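Local coordinates for protein endo-beta-mannanase (Rhizomucor miehei, PDB 4QP0) that probably hydrolyses internal beta-1,4-mannosidic linkages in mannans, galactomannans and glucomannans, as a secreted glycoside hydrolase of family 5, at residues F19-T31 with M44-N58. Residues are numbered along the deposited sequence; the frame is centred on the assembly and turned at random.
Sequences FYFEGTNAYYLMT and MKSLGLPVVRTWLFN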
loop_
_atom_site.group_PDB
_atom_site.type_symbol
_atom_site.label_atom_id
_atom_site.label_comp_id
_atom_site.label_asym_id
_atom_site.label_seq_id
_atom_site.Cartn_x
_atom_site.Cartn_y
_atom_site.Cartn_z
ATOM N N PHE A 19 15.162 -5.469 10.040
ATOM C CA PHE A 19 14.525 -4.159 9.986
ATOM C C PHE A 19 13.052 -4.243 10.418
ATOM O O PHE A 19 12.172 -4.603 9.629
ATOM C CB PHE A 19 14.682 -3.590 8.563
ATOM C CG PHE A 19 14.237 -2.156 8.399
ATOM C CD1 PHE A 19 14.403 -1.218 9.422
ATOM C CD2 PHE A 19 13.694 -1.729 7.182
ATOM C CE1 PHE A 19 14.000 0.104 9.249
ATOM C CE2 PHE A 19 13.295 -0.411 7.003
ATOM C CZ PHE A 19 13.448 0.508 8.036
ATOM N N TYR A 20 12.808 -3.939 11.693
ATOM C CA TYR A 20 11.453 -3.802 12.236
ATOM C C TYR A 20 11.129 -2.317 12.292
ATOM O O TYR A 20 11.959 -1.521 12.723
ATOM C CB TYR A 20 11.338 -4.399 13.647
ATOM C CG TYR A 20 11.490 -5.902 13.722
ATOM C CD1 TYR A 20 10.396 -6.745 13.552
ATOM C CD2 TYR A 20 12.727 -6.483 13.986
ATOM C CE1 TYR A 20 10.528 -8.123 13.620
ATOM C CE2 TYR A 20 12.872 -7.861 14.065
ATOM C CZ TYR A 20 11.768 -8.675 13.875
ATOM O OH TYR A 20 11.910 -10.042 13.948
ATOM N N PHE A 21 9.926 -1.945 11.853
ATOM C CA PHE A 21 9.531 -0.549 11.872
ATOM C C PHE A 21 8.039 -0.336 12.075
ATOM O O PHE A 21 7.230 -1.217 11.788
ATOM C CB PHE A 21 10.001 0.160 10.602
ATOM C CG PHE A 21 9.401 -0.387 9.329
ATOM C CD1 PHE A 21 8.229 0.149 8.809
ATOM C CD2 PHE A 21 10.029 -1.421 8.632
ATOM C CE1 PHE A 21 7.690 -0.339 7.625
ATOM C CE2 PHE A 21 9.495 -1.909 7.450
ATOM C CZ PHE A 21 8.325 -1.368 6.949
ATOM N N GLU A 22 7.691 0.835 12.599
ATOM C CA GLU A 22 6.359 1.383 12.408
ATOM C C GLU A 22 6.482 2.414 11.293
ATOM O O GLU A 22 7.338 3.291 11.350
ATOM C CB GLU A 22 5.819 2.029 13.686
ATOM C CG GLU A 22 4.448 2.670 13.514
ATOM C CD GLU A 22 4.027 3.498 14.713
ATOM O OE1 GLU A 22 4.647 3.352 15.788
ATOM O OE2 GLU A 22 3.073 4.298 14.587
ATOM N N GLY A 23 5.656 2.284 10.263
ATOM C CA GLY A 23 5.633 3.257 9.185
ATOM C C GLY A 23 4.335 4.027 9.237
ATOM O O GLY A 23 3.600 3.921 10.209
ATOM N N THR A 24 4.045 4.798 8.193
ATOM C CA THR A 24 2.771 5.507 8.114
ATOM C C THR A 24 2.251 5.595 6.679
ATOM O O THR A 24 2.934 5.191 5.744
ATOM C CB THR A 24 2.840 6.908 8.766
ATOM O OG1 THR A 24 1.523 7.463 8.830
ATOM C CG2 THR A 24 3.745 7.852 7.983
ATOM N N ASN A 25 1.022 6.088 6.529
ATOM C CA ASN A 25 0.443 6.366 5.220
ATOM C C ASN A 25 0.288 7.861 4.997
ATOM O O ASN A 25 0.069 8.624 5.951
ATOM C CB ASN A 25 -0.920 5.695 5.055
ATOM C CG ASN A 25 -0.817 4.212 4.769
ATOM O OD1 ASN A 25 -0.949 3.780 3.620
ATOM N ND2 ASN A 25 -0.583 3.420 5.813
ATOM N N ALA A 26 0.433 8.262 3.733
ATOM C CA ALA A 26 0.160 9.618 3.265
ATOM C C ALA A 26 -0.094 9.551 1.764
ATOM O O ALA A 26 0.703 10.045 0.959
ATOM C CB ALA A 26 1.314 10.562 3.584
ATOM N N TYR A 27 -1.212 8.924 1.402
ATOM C CA TYR A 27 -1.630 8.767 0.012
ATOM C C TYR A 27 -1.586 10.090 -0.758
ATOM O O TYR A 27 -1.375 10.107 -1.979
ATOM C CB TYR A 27 -3.049 8.178 -0.037
ATOM C CG TYR A 27 -4.155 9.201 0.141
ATOM C CD1 TYR A 27 -4.734 9.824 -0.965
ATOM C CD2 TYR A 27 -4.616 9.554 1.415
ATOM C CE1 TYR A 27 -5.738 10.767 -0.811
ATOM C CE2 TYR A 27 -5.629 10.493 1.578
ATOM C CZ TYR A 27 -6.184 11.098 0.460
ATOM O OH TYR A 27 -7.187 12.037 0.593
ATOM N N TYR A 28 -1.778 11.185 -0.021
ATOM C CA TYR A 28 -1.984 12.523 -0.576
ATOM C C TYR A 28 -0.687 13.261 -0.905
ATOM O O TYR A 28 -0.715 14.463 -1.212
ATOM C CB TYR A 28 -2.825 13.368 0.398
ATOM C CG TYR A 28 -2.199 13.502 1.774
ATOM C CD1 TYR A 28 -1.395 14.595 2.095
ATOM C CD2 TYR A 28 -2.398 12.525 2.751
ATOM C CE1 TYR A 28 -0.816 14.717 3.347
ATOM C CE2 TYR A 28 -1.816 12.641 4.006
ATOM C CZ TYR A 28 -1.031 13.737 4.297
ATOM O OH TYR A 28 -0.457 13.852 5.537
ATOM N N LEU A 29 0.449 12.566 -0.831
ATOM C CA LEU A 29 1.729 13.199 -1.146
ATOM C C LEU A 29 1.767 13.709 -2.588
ATOM O O LEU A 29 2.277 14.802 -2.854
ATOM C CB LEU A 29 2.903 12.261 -0.849
ATOM C CG LEU A 29 3.474 12.354 0.577
ATOM C CD1 LEU A 29 4.434 11.207 0.871
ATOM C CD2 LEU A 29 4.155 13.697 0.819
ATOM N N MET A 30 1.192 12.919 -3.497
ATOM C CA MET A 30 1.107 13.265 -4.914
ATOM C C MET A 30 0.366 14.579 -5.243
ATOM O O MET A 30 0.482 15.090 -6.352
ATOM C CB MET A 30 0.525 12.088 -5.718
ATOM C CG MET A 30 -0.899 11.692 -5.363
ATOM S SD MET A 30 -1.536 10.492 -6.551
ATOM C CE MET A 30 -3.160 10.163 -5.869
ATOM N N THR A 31 -0.393 15.122 -4.292
ATOM C CA THR A 31 -1.151 16.356 -4.538
ATOM C C THR A 31 -0.710 17.505 -3.650
ATOM O O THR A 31 -1.204 18.624 -3.785
ATOM C CB THR A 31 -2.676 16.161 -4.370
ATOM O OG1 THR A 31 -2.965 15.713 -3.037
ATOM C CG2 THR A 31 -3.226 15.169 -5.404
ATOM N N MET A 44 7.630 12.805 10.274
ATOM C CA MET A 44 7.949 11.383 10.306
ATOM C C MET A 44 9.264 11.137 11.015
ATOM O O MET A 44 9.335 10.296 11.906
ATOM C CB MET A 44 8.018 10.806 8.886
ATOM C CG MET A 44 6.682 10.382 8.305
ATOM S SD MET A 44 6.840 9.750 6.618
ATOM C CE MET A 44 7.620 8.173 6.957
ATOM N N LYS A 45 10.295 11.875 10.613
ATOM C CA LYS A 45 11.627 11.745 11.204
ATOM C C LYS A 45 11.606 11.882 12.725
ATOM O O LYS A 45 12.063 10.982 13.431
ATOM C CB LYS A 45 12.618 12.738 10.564
ATOM C CG LYS A 45 14.005 12.814 11.211
ATOM C CD LYS A 45 14.778 11.491 11.211
ATOM C CE LYS A 45 15.759 11.385 10.047
ATOM N NZ LYS A 45 16.600 10.156 10.133
ATOM N N SER A 46 11.058 12.985 13.228
ATOM C CA SER A 46 11.094 13.259 14.674
ATOM C C SER A 46 10.169 12.329 15.449
ATOM O O SER A 46 10.342 12.148 16.657
ATOM C CB SER A 46 10.761 14.720 14.974
ATOM O OG SER A 46 9.379 14.961 14.813
ATOM N N LEU A 47 9.198 11.741 14.742
ATOM C CA LEU A 47 8.300 10.733 15.309
ATOM C C LEU A 47 8.896 9.331 15.261
ATOM O O LEU A 47 8.323 8.392 15.825
ATOM C CB LEU A 47 6.932 10.760 14.616
ATOM C CG LEU A 47 5.749 11.377 15.381
ATOM C CD1 LEU A 47 6.081 12.696 16.074
ATOM C CD2 LEU A 47 4.555 11.547 14.460
ATOM N N GLY A 48 10.046 9.199 14.599
ATOM C CA GLY A 48 10.779 7.932 14.539
ATOM C C GLY A 48 10.233 6.945 13.524
ATOM O O GLY A 48 10.341 5.734 13.700
ATOM N N LEU A 49 9.641 7.462 12.458
ATOM C CA LEU A 49 9.088 6.610 11.404
ATOM C C LEU A 49 10.045 6.623 10.220
ATOM O O LEU A 49 10.327 7.693 9.681
ATOM C CB LEU A 49 7.711 7.113 10.970
ATOM C CG LEU A 49 6.584 7.258 12.001
ATOM C CD1 LEU A 49 5.437 8.070 11.411
ATOM C CD2 LEU A 49 6.088 5.913 12.511
ATOM N N PRO A 50 10.563 5.445 9.824
ATOM C CA PRO A 50 11.515 5.387 8.713
ATOM C C PRO A 50 10.905 5.050 7.342
ATOM O O PRO A 50 11.613 5.112 6.332
ATOM C CB PRO A 50 12.463 4.265 9.143
ATOM C CG PRO A 50 11.605 3.346 9.952
ATOM C CD PRO A 50 10.458 4.146 10.518
ATOM N N VAL A 51 9.623 4.695 7.305
ATOM C CA VAL A 51 8.977 4.298 6.045
ATOM C C VAL A 51 7.604 4.940 5.894
ATOM O O VAL A 51 6.851 5.044 6.867
ATOM C CB VAL A 51 8.806 2.756 5.926
ATOM C CG1 VAL A 51 8.066 2.388 4.643
ATOM C CG2 VAL A 51 10.150 2.044 5.955
ATOM N N VAL A 52 7.269 5.346 4.669
ATOM C CA VAL A 52 5.915 5.801 4.367
ATOM C C VAL A 52 5.330 5.124 3.098
ATOM O O VAL A 52 6.012 4.957 2.078
ATOM C CB VAL A 52 5.830 7.353 4.350
ATOM C CG1 VAL A 52 6.680 7.956 3.240
ATOM C CG2 VAL A 52 4.389 7.839 4.271
ATOM N N ARG A 53 4.072 4.706 3.206
ATOM C CA ARG A 53 3.333 4.128 2.106
ATOM C C ARG A 53 2.472 5.222 1.498
ATOM O O ARG A 53 1.873 6.014 2.223
ATOM C CB ARG A 53 2.451 3.008 2.625
ATOM C CG ARG A 53 1.710 2.241 1.551
ATOM C CD ARG A 53 1.046 1.021 2.150
ATOM N NE ARG A 53 0.112 0.411 1.217
ATOM C CZ ARG A 53 -1.172 0.736 1.114
ATOM N NH1 ARG A 53 -1.694 1.675 1.898
ATOM N NH2 ARG A 53 -1.937 0.117 0.223
ATOM N N THR A 54 2.425 5.273 0.170
ATOM C CA THR A 54 1.720 6.347 -0.533
ATOM C C THR A 54 1.359 5.972 -1.973
ATOM O O THR A 54 1.896 5.019 -2.529
ATOM C CB THR A 54 2.517 7.679 -0.493
ATOM O OG1 THR A 54 1.760 8.727 -1.115
ATOM C CG2 THR A 54 3.868 7.547 -1.185
ATOM N N TRP A 55 0.453 6.754 -2.555
ATOM C CA TRP A 55 -0.111 6.541 -3.890
ATOM C C TRP A 55 0.839 6.908 -5.001
ATOM O O TRP A 55 1.409 8.005 -4.985
ATOM C CB TRP A 55 -1.366 7.403 -4.036
ATOM C CG TRP A 55 -2.622 6.907 -3.342
ATOM C CD1 TRP A 55 -3.887 7.496 -3.373
ATOM C CD2 TRP A 55 -2.795 5.692 -2.519
ATOM N NE1 TRP A 55 -4.791 6.766 -2.646
ATOM C CE2 TRP A 55 -4.209 5.670 -2.115
ATOM C CE3 TRP A 55 -1.955 4.657 -2.101
ATOM C CZ2 TRP A 55 -4.731 4.661 -1.309
ATOM C CZ3 TRP A 55 -2.494 3.646 -1.290
ATOM C CH2 TRP A 55 -3.851 3.651 -0.903
ATOM N N LEU A 56 1.007 6.006 -5.974
ATOM C CA LEU A 56 1.726 6.314 -7.225
ATOM C C LEU A 56 0.852 5.970 -8.433
ATOM O O LEU A 56 1.311 5.382 -9.416
ATOM C CB LEU A 56 3.074 5.589 -7.319
ATOM C CG LEU A 56 4.250 6.375 -7.939
ATOM C CD1 LEU A 56 5.453 5.481 -8.191
ATOM C CD2 LEU A 56 3.879 7.099 -9.226
ATOM N N PHE A 57 -0.418 6.336 -8.321
ATOM C CA PHE A 57 -1.404 6.217 -9.380
ATOM C C PHE A 57 -2.280 7.457 -9.256
ATOM O O PHE A 57 -2.421 8.010 -8.155
ATOM C CB PHE A 57 -2.255 4.951 -9.198
ATOM C CG PHE A 57 -3.025 4.918 -7.900
ATOM C CD1 PHE A 57 -4.339 5.374 -7.842
ATOM C CD2 PHE A 57 -2.430 4.441 -6.730
ATOM C CE1 PHE A 57 -5.037 5.361 -6.648
ATOM C CE2 PHE A 57 -3.126 4.423 -5.534
ATOM C CZ PHE A 57 -4.425 4.891 -5.491
ATOM N N ASN A 58 -2.836 7.915 -10.371
ATOM C CA ASN A 58 -3.724 9.078 -10.362
ATOM C C ASN A 58 -4.321 9.255 -11.747
ATOM O O ASN A 58 -3.756 9.939 -12.594
ATOM C CB ASN A 58 -2.988 10.353 -9.906
ATOM C CG ASN A 58 -3.936 11.480 -9.539
ATOM O OD1 ASN A 58 -4.983 11.655 -10.167
ATOM N ND2 ASN A 58 -3.572 12.261 -8.515
HETATM O O HOH W 1 9.911 2.570 13.638
#
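Strands 21-25 and 51-55 run parallel, their axes 26° apart, and are joined by three backbone hydrogen bonds, T24 N to V51 O, R53 N to T24 O and A26 N to R53 O. With helix 34-47 between them they form a beta-alpha-beta unit of the TIM barrel, strand 51-55 continuing the parallel sheet to strand 102-106.

N25 and R53, a bridge pair, point their side chains to the same face of the sheet. With CG opposite the backbone N (chi1 -175°) and the chain straight out to NE, R53 runs alongside N25 and carries NH1 to OD1, donating a hydrogen bond at 2.8 Å, with the oxygen close to the guanidinium plane and NH1 in the plane of the amide carbonyl. R53 also forms salt bridges, NE with E171 and E292 and NH1 with E293, and these partners hold the guanidinium in place.

On the opposite face methyl groups make the contact: T24 CG2 meets V52 CG2 at 3.8 Å, and L49 CD1 and M44 SD also approach the T24 methyl. Near the start of the strands, V51 CG2 sits over the centre of the F21 ring in a CH-pi contact, 3.9 Å from its centroid, while P50 CG packs on F21 CB.

Beyond the last bridge, Y27 CB stands over the five-membered ring of W55, 3.3 Å from its centroid and almost on the ring normal; F57 CZ lies against the other indole face and M30 CE reaches the indole edge in plane. M30 SD takes a weak hydrogen bond from N58 ND2. A26 O accepts two donors from opposite faces of its carbonyl plane: L29 N at 3.1 Å, and T54 OG1 at 2.7 Å, the hydroxyl lying 41° out of that plane.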